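Local coordinates for protein endolysin B (Mycobacterium phage D29, PDB 3HC7) that acts as a mycolylarabinogalactan esterase that cuts the junction between mycolic acids and the rest of the host cell wall, helping the phage burst its host, at residues A74-A79 with H108-V113; W5-H10 with L66-D71; G184-K189 with A202-L207. All coordinates share one frame; numbering follows the deposited sequence.

Overall arrangement
Interactions 1 and 2 share one end of the central parallel sheet, their centres about 9 Å apart. Interaction 1 joins the neighbouring strands 76-81 and 110-116 and is largely buried; interaction 2 lays helix 50-70 on strand 5-9, the other neighbour of strand 76-81, and is only partly buried. F76 of interaction 1 bridges the two: it meets L110 on the neighbouring strand and also packs on L68, W5 and F7 of interaction 2. Interaction 3 lies across the centre of the chain, about 34 Å from either of the others between centres, and pairs two helices at a partly exposed site. Backbone and guanidinium hydrogen bonds dominate interaction 1, aromatic and aliphatic packing interaction 2, and isoleucine, leucine and glutamine contacts interaction 3.

Interaction 1 of 3, residues A74-A79 with H108-V113; sequences ADFAMA and HRLKKV
R109 clasps the carbonyl oxygen of A74 side-on with two nitrogens. NH2 lies 2.8 Å from A74 O, in the carbonyl plane on a lone pair, whereas NE, 3.0 Å from A74 O, comes from above that plane. The bend of the R109 chain at chi3 (72°) turns the guanidinium so that A74 O sits at its edge. Beyond this clasp the strands bond directly: F76 N reaches R109 O at 3.0 Å, K111 N points almost straight at F76 O (3.0 Å, 177° at the hydrogen), and M78 N meets K112 O at 3.0 Å. K112 N, buried beside these bonds, finds no partner in the model.

On the face carrying F76, L110, M78 and V113, L110 CD1 stands over the F76 ring, 3.8 Å from its centroid and displaced toward the rim. M78 and V113 run side by side, CE against CG2. D75 OD2 lies against K111 CE; the amine, with NZ 4.2 Å from D75 OD2, stays beyond a salt bridge, though the opposite charges probably attract.

Farther out, L68 O also accepts from R109 NH2, I64 and L68 of helix 50-70 pack on F76, and E157 takes K112 NZ in a salt bridge. Strands 76-81 and 110-116 are the two parallel arms of a beta-alpha-beta crossover through helix 83-96, the unit of the alpha/beta-hydrolase fold whose first strand leads to the active-site S82.

Interaction 2 of 3, residues W5-H10 with L66-D71; sequences WLFTVH and LKLDAD
In the layered alpha/beta-hydrolase fold of this cutinase relative, W5 and F7 of strand 5-9 meet K67 and L68 at the C-terminal end of helix 50-70. The short helix axis passes 10.2 Å from the strand axis and runs nearly antiparallel to it, at 171°. W5 and F7, two residues apart, both direct their CB atoms toward the helix.

The aliphatic part of K67 does most of the touching. Its CG rests over the six-membered ring of W5 in a CH-pi contact, modelled too tightly for the exact spacing to carry weight, and the lysine chain crosses the indole at about a right angle. A bend at chi2 (47°) carries the chain on over the ring, bringing K67 CE within 3.9 Å of W5 CH2. K67 CB meanwhile approaches the edge of the neighbouring phenyl ring, 3.9 Å from F7 CZ.

Within the sheet, backbone bonds tie W5 to D75 and A77 and L6 to R35 and Q37, and past the helix end D71 OD2 forms a salt bridge with R35. L68 slides past the indole in the opposite direction, placing its CD1 4.0 Å from W5 CD1 and 4.4 Å from F7 CE2.

Interaction 3 of 3, residues G184-K189 with A202-L207; sequences GRIVMK and AQLIEL
Q203 O, which the side chain of I186 approaches through CD1, accepts the backbone N-H of L207 at 2.9 Å, a regular helical bond that sets Q203 and L207 one turn apart on the side of their helix turned to I186. Across the interface the contact is mainly apolar, and I186 is its centre. Its CG1 lies anti to the carbonyl carbon (chi1 -79°), and the chain then runs out extended, so that CD1 reaches deepest toward the partner helix.

There CD1 is met by two leucine methyls, L207 CD2 at 4.0 Å and L204 CD2 at 4.2 Å.

Q203 lies along the shank of the isoleucine, the two side chains sliding past each other in opposite directions. Its CB touches both branches, 3.8 Å from I186 CG1 and 3.8 Å from I186 CG2. The extended chain carries the amide on to the backbone of helix 179-189, where OE1 rests 3.7 Å from I186 CG1. NE2 stands 3.7 Å from I186 O, too far for a bond; its polar partner is instead D198 O, in the link between the helices, which anchors the amide beside the isoleucine. K189, one turn on, adds a light contact at the exposed margin, its CB 4.4 Å from Q203 OE1.

I183 continues the apolar seam, touching both L204 and L207, while helix 212-230 packs on L204 through I212 and I216 and on V187 through I223 and L226. The segments 184-189 and 202-207 cross at 149°; their helices, consecutive in the chain, form a roughly antiparallel helical hairpin lying against the long helix 212-230.

Interaction 1 of 3, residues A74-A79 with H108-V113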
ATOM      1  N   ALA A  74     -20.341  13.356  -6.912  1.00 66.15           N
ATOM      2  CA  ALA A  74     -18.919  13.482  -6.622  1.00 67.77           C
ATOM      3  C   ALA A  74     -18.177  12.227  -7.042  1.00 65.41           C
ATOM      4  O   ALA A  74     -18.516  11.122  -6.610  1.00 58.95           O
ATOM      5  CB  ALA A  74     -18.704  13.743  -5.140  1.00 66.65           C
ATOM      6  N   ASP A  75     -17.174  12.397  -7.897  1.00 62.23           N
ATOM      7  CA  ASP A  75     -16.289  11.295  -8.246  1.00 60.21           C
ATOM      8  C   ASP A  75     -15.238  11.215  -7.153  1.00 56.66           C
ATOM      9  O   ASP A  75     -15.244  12.036  -6.236  1.00 59.23           O
ATOM     10  CB  ASP A  75     -15.645  11.531  -9.609  1.00 60.51           C
ATOM     11  CG  ASP A  75     -16.634  11.378 -10.751  1.00 62.97           C
ATOM     12  OD1 ASP A  75     -17.666  10.700 -10.559  1.00 58.19           O
ATOM     13  OD2 ASP A  75     -16.369  11.931 -11.838  1.00 60.69           O
ATOM     14  N   PHE A  76     -14.349  10.233  -7.225  1.00 49.93           N
ATOM     15  CA  PHE A  76     -13.297  10.157  -6.204  1.00 51.32           C
ATOM     16  C   PHE A  76     -11.987   9.579  -6.705  1.00 51.82           C
ATOM     17  O   PHE A  76     -11.908   9.034  -7.810  1.00 51.53           O
ATOM     18  CB  PHE A  76     -13.778   9.411  -4.948  1.00 41.11           C
ATOM     19  CG  PHE A  76     -13.890   7.915  -5.121  1.00 47.64           C
ATOM     20  CD1 PHE A  76     -14.837   7.368  -5.977  1.00 48.03           C
ATOM     21  CD2 PHE A  76     -13.065   7.056  -4.403  1.00 47.51           C
ATOM     22  CE1 PHE A  76     -14.954   5.995  -6.138  1.00 40.13           C
ATOM     23  CE2 PHE A  76     -13.175   5.674  -4.545  1.00 43.54           C
ATOM     24  CZ  PHE A  76     -14.119   5.143  -5.418  1.00 43.31           C
ATOM     25  N   ALA A  77     -10.964   9.715  -5.865  1.00 55.74           N
ATOM     26  CA  ALA A  77      -9.637   9.193  -6.135  1.00 46.02           C
ATOM     27  C   ALA A  77      -9.064   8.663  -4.825  1.00 48.03           C
ATOM     28  O   ALA A  77      -9.517   9.038  -3.742  1.00 52.52           O
ATOM     29  CB  ALA A  77      -8.746  10.296  -6.707  1.00 54.54           C
ATOM     30  N   MET A  78      -8.075   7.786  -4.918  1.00 48.61           N
ATOM     31  CA  MET A  78      -7.437   7.247  -3.724  1.00 48.34           C
ATOM     32  C   MET A  78      -5.922   7.291  -3.863  1.00 49.31           C
ATOM     33  O   MET A  78      -5.386   7.179  -4.967  1.00 49.58           O
ATOM     34  CB  MET A  78      -7.891   5.806  -3.468  1.00 39.42           C
ATOM     35  CG  MET A  78      -9.379   5.642  -3.166  1.00 41.66           C
ATOM     36  SD  MET A  78      -9.812   3.925  -2.803  1.00 46.13           S
ATOM     37  CE  MET A  78      -9.353   3.139  -4.344  1.00 33.71           C
ATOM     38  N   ALA A  79      -5.239   7.452  -2.736  1.00 44.20           N
ATOM     39  CA  ALA A  79      -3.786   7.523  -2.727  1.00 42.10           C
ATOM     40  C   ALA A  79      -3.234   6.897  -1.458  1.00 43.14           C
ATOM     41  O   ALA A  79      -3.587   7.297  -0.348  1.00 48.35           O
ATOM     42  CB  ALA A  79      -3.319   8.970  -2.847  1.00 44.34           C
ATOM     43  N   HIS A 108     -18.003   3.124 -11.053  1.00 45.41           N
ATOM     44  CA  HIS A 108     -18.115   4.047 -12.175  1.00 48.98           C
ATOM     45  C   HIS A 108     -17.717   5.471 -11.788  1.00 54.46           C
ATOM     46  O   HIS A 108     -17.555   6.333 -12.653  1.00 54.50           O
ATOM     47  CB  HIS A 108     -19.538   4.027 -12.749  1.00 49.86           C
ATOM     48  CG  HIS A 108     -20.561   4.629 -11.839  1.00 54.79           C
ATOM     49  ND1 HIS A 108     -21.032   3.982 -10.715  1.00 58.49           N
ATOM     50  CD2 HIS A 108     -21.205   5.820 -11.884  1.00 51.76           C
ATOM     51  CE1 HIS A 108     -21.919   4.750 -10.107  1.00 61.74           C
ATOM     52  NE2 HIS A 108     -22.041   5.873 -10.796  1.00 55.30           N
ATOM     53  N   ARG A 109     -17.547   5.717 -10.494  1.00 54.19           N
ATOM     54  CA  ARG A 109     -17.191   7.054 -10.029  1.00 53.82           C
ATOM     55  C   ARG A 109     -15.717   7.195  -9.652  1.00 50.65           C
ATOM     56  O   ARG A 109     -15.247   8.298  -9.384  1.00 53.49           O
ATOM     57  CB  ARG A 109     -18.080   7.471  -8.863  1.00 49.91           C
ATOM     58  CG  ARG A 109     -19.514   7.696  -9.277  1.00 54.82           C
ATOM     59  CD  ARG A 109     -20.432   7.650  -8.084  1.00 51.99           C
ATOM     60  NE  ARG A 109     -20.293   8.828  -7.240  1.00 53.23           N
ATOM     61  CZ  ARG A 109     -20.927   8.978  -6.085  1.00 56.74           C
ATOM     62  NH1 ARG A 109     -21.735   8.016  -5.646  1.00 47.45           N
ATOM     63  NH2 ARG A 109     -20.753  10.081  -5.368  1.00 59.78           N
ATOM     64  N   LEU A 110     -14.995   6.081  -9.642  1.00 52.02           N
ATOM     65  CA  LEU A 110     -13.571   6.091  -9.343  1.00 50.99           C
ATOM     66  C   LEU A 110     -12.803   6.535 -10.581  1.00 51.77           C
ATOM     67  O   LEU A 110     -12.897   5.904 -11.632  1.00 49.18           O
ATOM     68  CB  LEU A 110     -13.105   4.702  -8.907  1.00 41.27           C
ATOM     69  CG  LEU A 110     -11.609   4.536  -8.607  1.00 43.77           C
ATOM     70  CD1 LEU A 110     -11.162   5.473  -7.495  1.00 35.69           C
ATOM     71  CD2 LEU A 110     -11.275   3.084  -8.258  1.00 35.69           C
ATOM     72  N   LYS A 111     -12.046   7.623 -10.454  1.00 50.12           N
ATOM     73  CA  LYS A 111     -11.323   8.171 -11.599  1.00 56.71           C
ATOM     74  C   LYS A 111      -9.823   7.900 -11.556  1.00 58.12           C
ATOM     75  O   LYS A 111      -9.203   7.646 -12.591  1.00 54.81           O
ATOM     76  CB  LYS A 111     -11.577   9.673 -11.731  1.00 63.54           C
ATOM     77  CG  LYS A 111     -13.030  10.034 -11.998  1.00 69.09           C
ATOM     78  CD  LYS A 111     -13.575   9.281 -13.202  1.00 69.36           C
ATOM     79  CE  LYS A 111     -15.012   9.690 -13.497  1.00 75.46           C
ATOM     80  NZ  LYS A 111     -15.604   8.892 -14.606  1.00 74.45           N
ATOM     81  N   LYS A 112      -9.238   7.958 -10.363  1.00 54.45           N
ATOM     82  CA  LYS A 112      -7.790   7.892 -10.243  1.00 49.82           C
ATOM     83  C   LYS A 112      -7.358   7.191  -8.969  1.00 47.72           C
ATOM     84  O   LYS A 112      -7.915   7.431  -7.900  1.00 45.35           O
ATOM     85  CB  LYS A 112      -7.187   9.301 -10.250  1.00 49.21           C
ATOM     86  CG  LYS A 112      -7.431  10.106 -11.521  1.00 56.79           C
ATOM     87  CD  LYS A 112      -6.959  11.536 -11.348  1.00 56.97           C
ATOM     88  CE  LYS A 112      -7.383  12.400 -12.531  1.00 63.48           C
ATOM     89  NZ  LYS A 112      -6.401  12.317 -13.642  1.00 64.41           N
ATOM     90  N   VAL A 113      -6.345   6.341  -9.083  1.00 49.54           N
ATOM     91  CA  VAL A 113      -5.744   5.725  -7.912  1.00 46.99           C
ATOM     92  C   VAL A 113      -4.250   5.909  -7.970  1.00 46.93           C
ATOM     93  O   VAL A 113      -3.647   5.754  -9.033  1.00 50.69           O
ATOM     94  CB  VAL A 113      -6.035   4.221  -7.842  1.00 42.99           C
ATOM     95  CG1 VAL A 113      -5.560   3.665  -6.515  1.00 37.53           C
ATOM     96  CG2 VAL A 113      -7.505   3.973  -8.007  1.00 33.23           C
TER

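Interaction 2 of 3, residues W5-H10 with L66-D71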
ATOM      1  N   TRP A   5     -13.714  13.732  -4.247  1.00 68.27           N
ATOM      2  CA  TRP A   5     -13.083  13.372  -2.985  1.00 63.28           C
ATOM      3  C   TRP A   5     -11.740  12.697  -3.192  1.00 64.72           C
ATOM      4  O   TRP A   5     -11.561  11.929  -4.140  1.00 61.40           O
ATOM      5  CB  TRP A   5     -13.994  12.457  -2.166  1.00 59.62           C
ATOM      6  CG  TRP A   5     -15.030  13.220  -1.441  1.00 66.81           C
ATOM      7  CD1 TRP A   5     -16.321  13.437  -1.835  1.00 72.86           C
ATOM      8  CD2 TRP A   5     -14.865  13.906  -0.201  1.00 71.32           C
ATOM      9  NE1 TRP A   5     -16.972  14.208  -0.905  1.00 76.48           N
ATOM     10  CE2 TRP A   5     -16.098  14.513   0.107  1.00 77.16           C
ATOM     11  CE3 TRP A   5     -13.792  14.063   0.686  1.00 69.23           C
ATOM     12  CZ2 TRP A   5     -16.289  15.265   1.266  1.00 78.21           C
ATOM     13  CZ3 TRP A   5     -13.984  14.804   1.833  1.00 77.15           C
ATOM     14  CH2 TRP A   5     -15.222  15.400   2.113  1.00 79.09           C
ATOM     15  N   LEU A   6     -10.803  12.991  -2.292  1.00 60.87           N
ATOM     16  CA  LEU A   6      -9.509  12.329  -2.270  1.00 57.64           C
ATOM     17  C   LEU A   6      -9.308  11.628  -0.925  1.00 62.00           C
ATOM     18  O   LEU A   6      -9.332  12.264   0.134  1.00 55.24           O
ATOM     19  CB  LEU A   6      -8.380  13.335  -2.524  1.00 61.21           C
ATOM     20  CG  LEU A   6      -6.953  12.795  -2.397  1.00 62.03           C
ATOM     21  CD1 LEU A   6      -6.720  11.671  -3.385  1.00 54.06           C
ATOM     22  CD2 LEU A   6      -5.921  13.909  -2.587  1.00 64.05           C
ATOM     23  N   PHE A   7      -9.128  10.312  -0.977  1.00 56.39           N
ATOM     24  CA  PHE A   7      -8.894   9.514   0.221  1.00 51.83           C
ATOM     25  C   PHE A   7      -7.432   9.106   0.268  1.00 53.65           C
ATOM     26  O   PHE A   7      -6.880   8.641  -0.730  1.00 52.57           O
ATOM     27  CB  PHE A   7      -9.790   8.271   0.224  1.00 43.92           C
ATOM     28  CG  PHE A   7     -11.259   8.587   0.187  1.00 50.84           C
ATOM     29  CD1 PHE A   7     -11.957   8.852   1.357  1.00 49.35           C
ATOM     30  CD2 PHE A   7     -11.937   8.631  -1.022  1.00 54.94           C
ATOM     31  CE1 PHE A   7     -13.309   9.147   1.323  1.00 54.25           C
ATOM     32  CE2 PHE A   7     -13.293   8.928  -1.065  1.00 53.80           C
ATOM     33  CZ  PHE A   7     -13.977   9.185   0.108  1.00 55.44           C
ATOM     34  N   THR A   8      -6.804   9.285   1.425  1.00 52.12           N
ATOM     35  CA  THR A   8      -5.378   9.044   1.546  1.00 44.35           C
ATOM     36  C   THR A   8      -5.059   8.179   2.754  1.00 46.02           C
ATOM     37  O   THR A   8      -5.644   8.332   3.831  1.00 44.40           O
ATOM     38  CB  THR A   8      -4.578  10.361   1.656  1.00 53.52           C
ATOM     39  OG1 THR A   8      -5.045  11.109   2.782  1.00 56.52           O
ATOM     40  CG2 THR A   8      -4.733  11.191   0.391  1.00 56.33           C
ATOM     41  N   VAL A   9      -4.121   7.265   2.554  1.00 39.46           N
ATOM     42  CA  VAL A   9      -3.690   6.369   3.614  1.00 43.14           C
ATOM     43  C   VAL A   9      -2.175   6.412   3.713  1.00 42.75           C
ATOM     44  O   VAL A   9      -1.466   6.032   2.778  1.00 44.53           O
ATOM     45  CB  VAL A   9      -4.161   4.930   3.372  1.00 39.14           C
ATOM     46  CG1 VAL A   9      -3.886   4.067   4.601  1.00 32.44           C
ATOM     47  CG2 VAL A   9      -5.645   4.919   3.042  1.00 37.99           C
ATOM     48  N   HIS A  10      -1.691   6.896   4.849  1.00 44.35           N
ATOM     49  CA  HIS A  10      -0.258   7.001   5.106  1.00 45.12           C
ATOM     50  C   HIS A  10       0.489   5.671   5.083  1.00 43.24           C
ATOM     51  O   HIS A  10      -0.109   4.595   5.192  1.00 44.39           O
ATOM     52  CB  HIS A  10      -0.015   7.690   6.454  1.00 42.38           C
ATOM     53  CG  HIS A  10      -0.020   9.183   6.378  1.00 42.88           C
ATOM     54  ND1 HIS A  10       0.989   9.898   5.769  1.00 41.40           N
ATOM     55  CD2 HIS A  10      -0.901  10.098   6.844  1.00 43.63           C
ATOM     56  CE1 HIS A  10       0.733  11.190   5.869  1.00 47.37           C
ATOM     57  NE2 HIS A  10      -0.411  11.340   6.514  1.00 53.21           N
ATOM     58  N   LEU A  66     -19.484   7.063   3.176  1.00 59.00           N
ATOM     59  CA  LEU A  66     -20.017   8.298   3.737  1.00 65.59           C
ATOM     60  C   LEU A  66     -20.004   9.426   2.714  1.00 69.65           C
ATOM     61  O   LEU A  66     -21.054   9.892   2.270  1.00 76.44           O
ATOM     62  CB  LEU A  66     -19.233   8.713   4.981  1.00 69.46           C
ATOM     63  CG  LEU A  66     -19.383   7.799   6.193  1.00 67.96           C
ATOM     64  CD1 LEU A  66     -18.654   8.386   7.388  1.00 66.18           C
ATOM     65  CD2 LEU A  66     -20.850   7.590   6.511  1.00 72.93           C
ATOM     66  N   LYS A  67     -18.808   9.862   2.346  1.00 67.95           N
ATOM     67  CA  LYS A  67     -18.657  10.995   1.445  1.00 66.37           C
ATOM     68  C   LYS A  67     -19.436  10.804   0.149  1.00 63.52           C
ATOM     69  O   LYS A  67     -20.119  11.714  -0.314  1.00 59.81           O
ATOM     70  CB  LYS A  67     -17.178  11.230   1.145  1.00 64.57           C
ATOM     71  CG  LYS A  67     -16.454  12.057   2.195  1.00 69.62           C
ATOM     72  CD  LYS A  67     -16.742  11.583   3.612  1.00 73.75           C
ATOM     73  CE  LYS A  67     -16.128  12.530   4.637  1.00 75.44           C
ATOM     74  NZ  LYS A  67     -16.442  12.131   6.035  1.00 73.45           N
ATOM     75  N   LEU A  68     -19.344   9.611  -0.427  1.00 62.98           N
ATOM     76  CA  LEU A  68     -19.931   9.354  -1.741  1.00 61.80           C
ATOM     77  C   LEU A  68     -21.448   9.166  -1.727  1.00 66.56           C
ATOM     78  O   LEU A  68     -22.119   9.439  -2.727  1.00 63.96           O
ATOM     79  CB  LEU A  68     -19.232   8.174  -2.420  1.00 64.58           C
ATOM     80  CG  LEU A  68     -18.089   8.574  -3.360  1.00 65.29           C
ATOM     81  CD1 LEU A  68     -17.269   9.717  -2.792  1.00 67.36           C
ATOM     82  CD2 LEU A  68     -17.206   7.391  -3.680  1.00 45.68           C
ATOM     83  N   ASP A  69     -21.994   8.698  -0.609  1.00 64.86           N
ATOM     84  CA  ASP A  69     -23.445   8.655  -0.461  1.00 65.35           C
ATOM     85  C   ASP A  69     -23.992  10.069  -0.267  1.00 75.72           C
ATOM     86  O   ASP A  69     -25.088  10.393  -0.720  1.00 81.14           O
ATOM     87  CB  ASP A  69     -23.865   7.758   0.707  1.00 60.27           C
ATOM     88  CG  ASP A  69     -24.021   6.304   0.304  1.00 65.05           C
ATOM     89  OD1 ASP A  69     -24.127   6.032  -0.911  1.00 68.47           O
ATOM     90  OD2 ASP A  69     -24.045   5.431   1.200  1.00 64.09           O
ATOM     91  N   ALA A  70     -23.214  10.907   0.408  1.00 74.19           N
ATOM     92  CA  ALA A  70     -23.624  12.269   0.693  1.00 78.31           C
ATOM     93  C   ALA A  70     -23.656  13.121  -0.572  1.00 86.03           C
ATOM     94  O   ALA A  70     -24.513  13.990  -0.713  1.00 98.82           O
ATOM     95  CB  ALA A  70     -22.701  12.887   1.728  1.00 78.89           C
ATOM     96  N   ASP A  71     -22.723  12.878  -1.486  1.00 82.40           N
ATOM     97  CA  ASP A  71     -22.656  13.642  -2.730  1.00 83.20           C
ATOM     98  C   ASP A  71     -22.582  12.716  -3.946  1.00 78.33           C
ATOM     99  O   ASP A  71     -21.500  12.391  -4.427  1.00 73.22           O
ATOM    100  CB  ASP A  71     -21.468  14.611  -2.708  1.00 81.16           C
ATOM    101  CG  ASP A  71     -21.436  15.531  -3.922  1.00 81.24           C
ATOM    102  OD1 ASP A  71     -22.188  15.282  -4.886  1.00 86.58           O
ATOM    103  OD2 ASP A  71     -20.653  16.500  -3.914  1.00 86.41           O
TER

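Interaction 3 of 3, residues G184-K189 with A202-L207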
ATOM      1  N   GLY A 184       9.780 -12.559   4.598  1.00 27.47           N
ATOM      2  CA  GLY A 184       9.239 -11.218   4.439  1.00 30.17           C
ATOM      3  C   GLY A 184       7.723 -11.189   4.303  1.00 29.77           C
ATOM      4  O   GLY A 184       7.044 -10.380   4.954  1.00 27.07           O
ATOM      5  N   ARG A 185       7.171 -12.057   3.457  1.00 29.94           N
ATOM      6  CA  ARG A 185       5.709 -12.111   3.323  1.00 31.59           C
ATOM      7  C   ARG A 185       5.092 -12.543   4.640  1.00 30.79           C
ATOM      8  O   ARG A 185       4.067 -12.026   5.052  1.00 23.19           O
ATOM      9  CB  ARG A 185       5.267 -13.074   2.218  1.00 38.09           C
ATOM     10  CG  ARG A 185       4.932 -12.405   0.911  1.00 42.68           C
ATOM     11  CD  ARG A 185       4.178 -13.339  -0.023  1.00 34.44           C
ATOM     12  NE  ARG A 185       4.885 -14.587  -0.231  1.00 37.65           N
ATOM     13  CZ  ARG A 185       5.750 -14.796  -1.215  1.00 32.51           C
ATOM     14  NH1 ARG A 185       6.023 -13.833  -2.082  1.00 34.25           N
ATOM     15  NH2 ARG A 185       6.342 -15.971  -1.328  1.00 44.99           N
ATOM     16  N   ILE A 186       5.731 -13.493   5.318  1.00 26.14           N
ATOM     17  CA  ILE A 186       5.207 -13.950   6.595  1.00 24.56           C
ATOM     18  C   ILE A 186       5.069 -12.789   7.585  1.00 27.58           C
ATOM     19  O   ILE A 186       4.022 -12.618   8.221  1.00 24.47           O
ATOM     20  CB  ILE A 186       6.084 -15.064   7.172  1.00 28.50           C
ATOM     21  CG1 ILE A 186       5.744 -16.375   6.458  1.00 31.27           C
ATOM     22  CG2 ILE A 186       5.880 -15.187   8.680  1.00 19.65           C
ATOM     23  CD1 ILE A 186       6.718 -17.485   6.713  1.00 32.29           C
ATOM     24  N   VAL A 187       6.130 -11.995   7.698  1.00 29.20           N
ATOM     25  CA  VAL A 187       6.155 -10.847   8.603  1.00 25.66           C
ATOM     26  C   VAL A 187       5.032  -9.849   8.296  1.00 32.59           C
ATOM     27  O   VAL A 187       4.320  -9.375   9.191  1.00 30.60           O
ATOM     28  CB  VAL A 187       7.541 -10.149   8.572  1.00 27.37           C
ATOM     29  CG1 VAL A 187       7.462  -8.759   9.146  1.00 29.94           C
ATOM     30  CG2 VAL A 187       8.530 -10.966   9.351  1.00 30.82           C
ATOM     31  N   MET A 188       4.850  -9.551   7.023  1.00 26.31           N
ATOM     32  CA  MET A 188       3.799  -8.624   6.629  1.00 27.10           C
ATOM     33  C   MET A 188       2.366  -9.127   6.877  1.00 26.31           C
ATOM     34  O   MET A 188       1.467  -8.323   7.139  1.00 29.16           O
ATOM     35  CB  MET A 188       3.980  -8.213   5.181  1.00 22.27           C
ATOM     36  CG  MET A 188       5.157  -7.285   4.964  1.00 31.99           C
ATOM     37  SD  MET A 188       5.370  -6.931   3.216  1.00 71.00           S
ATOM     38  CE  MET A 188       3.667  -6.779   2.713  1.00 36.32           C
ATOM     39  N   LYS A 189       2.150 -10.442   6.807  1.00 25.84           N
ATOM     40  CA  LYS A 189       0.802 -11.010   6.984  1.00 28.68           C
ATOM     41  C   LYS A 189       0.463 -11.471   8.408  1.00 31.02           C
ATOM     42  O   LYS A 189      -0.689 -11.779   8.709  1.00 26.95           O
ATOM     43  CB  LYS A 189       0.611 -12.193   6.029  1.00 34.05           C
ATOM     44  CG  LYS A 189       0.709 -11.822   4.565  1.00 39.42           C
ATOM     45  CD  LYS A 189       1.063 -13.031   3.722  1.00 49.57           C
ATOM     46  CE  LYS A 189       0.018 -14.132   3.829  1.00 56.03           C
ATOM     47  NZ  LYS A 189       0.349 -15.266   2.915  1.00 61.02           N
ATOM     48  N   ALA A 202       3.755 -19.908  13.694  1.00 36.43           N
ATOM     49  CA  ALA A 202       2.881 -20.881  13.029  1.00 34.23           C
ATOM     50  C   ALA A 202       3.221 -20.953  11.543  1.00 32.34           C
ATOM     51  O   ALA A 202       3.346 -22.034  10.968  1.00 29.67           O
ATOM     52  CB  ALA A 202       1.430 -20.498  13.211  1.00 31.00           C
ATOM     53  N   GLN A 203       3.370 -19.785  10.929  1.00 31.39           N
ATOM     54  CA  GLN A 203       3.730 -19.698   9.524  1.00 29.48           C
ATOM     55  C   GLN A 203       5.109 -20.273   9.219  1.00 31.75           C
ATOM     56  O   GLN A 203       5.303 -20.888   8.164  1.00 30.21           O
ATOM     57  CB  GLN A 203       3.609 -18.256   9.027  1.00 28.65           C
ATOM     58  CG  GLN A 203       2.173 -17.725   9.057  1.00 36.01           C
ATOM     59  CD  GLN A 203       2.042 -16.344   8.432  1.00 43.12           C
ATOM     60  OE1 GLN A 203       2.135 -16.185   7.215  1.00 42.86           O
ATOM     61  NE2 GLN A 203       1.812 -15.339   9.267  1.00 41.10           N
ATOM     62  N   LEU A 204       6.066 -20.079  10.130  1.00 29.37           N
ATOM     63  CA  LEU A 204       7.399 -20.630   9.932  1.00 26.04           C
ATOM     64  C   LEU A 204       7.336 -22.149   9.866  1.00 33.58           C
ATOM     65  O   LEU A 204       8.030 -22.781   9.068  1.00 28.62           O
ATOM     66  CB  LEU A 204       8.364 -20.177  11.038  1.00 27.84           C
ATOM     67  CG  LEU A 204       8.844 -18.723  10.940  1.00 27.53           C
ATOM     68  CD1 LEU A 204       9.774 -18.379  12.111  1.00 27.21           C
ATOM     69  CD2 LEU A 204       9.538 -18.489   9.596  1.00 25.73           C
ATOM     70  N   ILE A 205       6.492 -22.732  10.708  1.00 29.72           N
ATOM     71  CA  ILE A 205       6.351 -24.181  10.754  1.00 38.23           C
ATOM     72  C   ILE A 205       5.787 -24.699   9.438  1.00 32.85           C
ATOM     73  O   ILE A 205       6.297 -25.661   8.870  1.00 41.31           O
ATOM     74  CB  ILE A 205       5.463 -24.621  11.931  1.00 38.38           C
ATOM     75  CG1 ILE A 205       6.273 -24.550  13.229  1.00 40.72           C
ATOM     76  CG2 ILE A 205       4.948 -26.043  11.717  1.00 36.22           C
ATOM     77  CD1 ILE A 205       5.419 -24.377  14.470  1.00 47.87           C
ATOM     78  N   GLU A 206       4.743 -24.047   8.951  1.00 28.58           N
ATOM     79  CA  GLU A 206       4.159 -24.414   7.670  1.00 38.96           C
ATOM     80  C   GLU A 206       5.187 -24.265   6.538  1.00 43.50           C
ATOM     81  O   GLU A 206       5.289 -25.136   5.661  1.00 42.80           O
ATOM     82  CB  GLU A 206       2.910 -23.579   7.395  1.00 35.83           C
ATOM     83  CG  GLU A 206       2.008 -24.166   6.320  1.00 54.61           C
ATOM     84  N   LEU A 207       5.965 -23.183   6.574  1.00 36.78           N
ATOM     85  CA  LEU A 207       7.001 -22.944   5.560  1.00 35.06           C
ATOM     86  C   LEU A 207       8.050 -24.044   5.536  1.00 42.72           C
ATOM     87  O   LEU A 207       8.438 -24.521   4.466  1.00 42.74           O
ATOM     88  CB  LEU A 207       7.697 -21.596   5.778  1.00 33.26           C
ATOM     89  CG  LEU A 207       8.783 -21.243   4.753  1.00 33.97           C
ATOM     90  CD1 LEU A 207       8.179 -21.132   3.361  1.00 37.42           C
ATOM     91  CD2 LEU A 207       9.492 -19.948   5.115  1.00 32.25           C
TER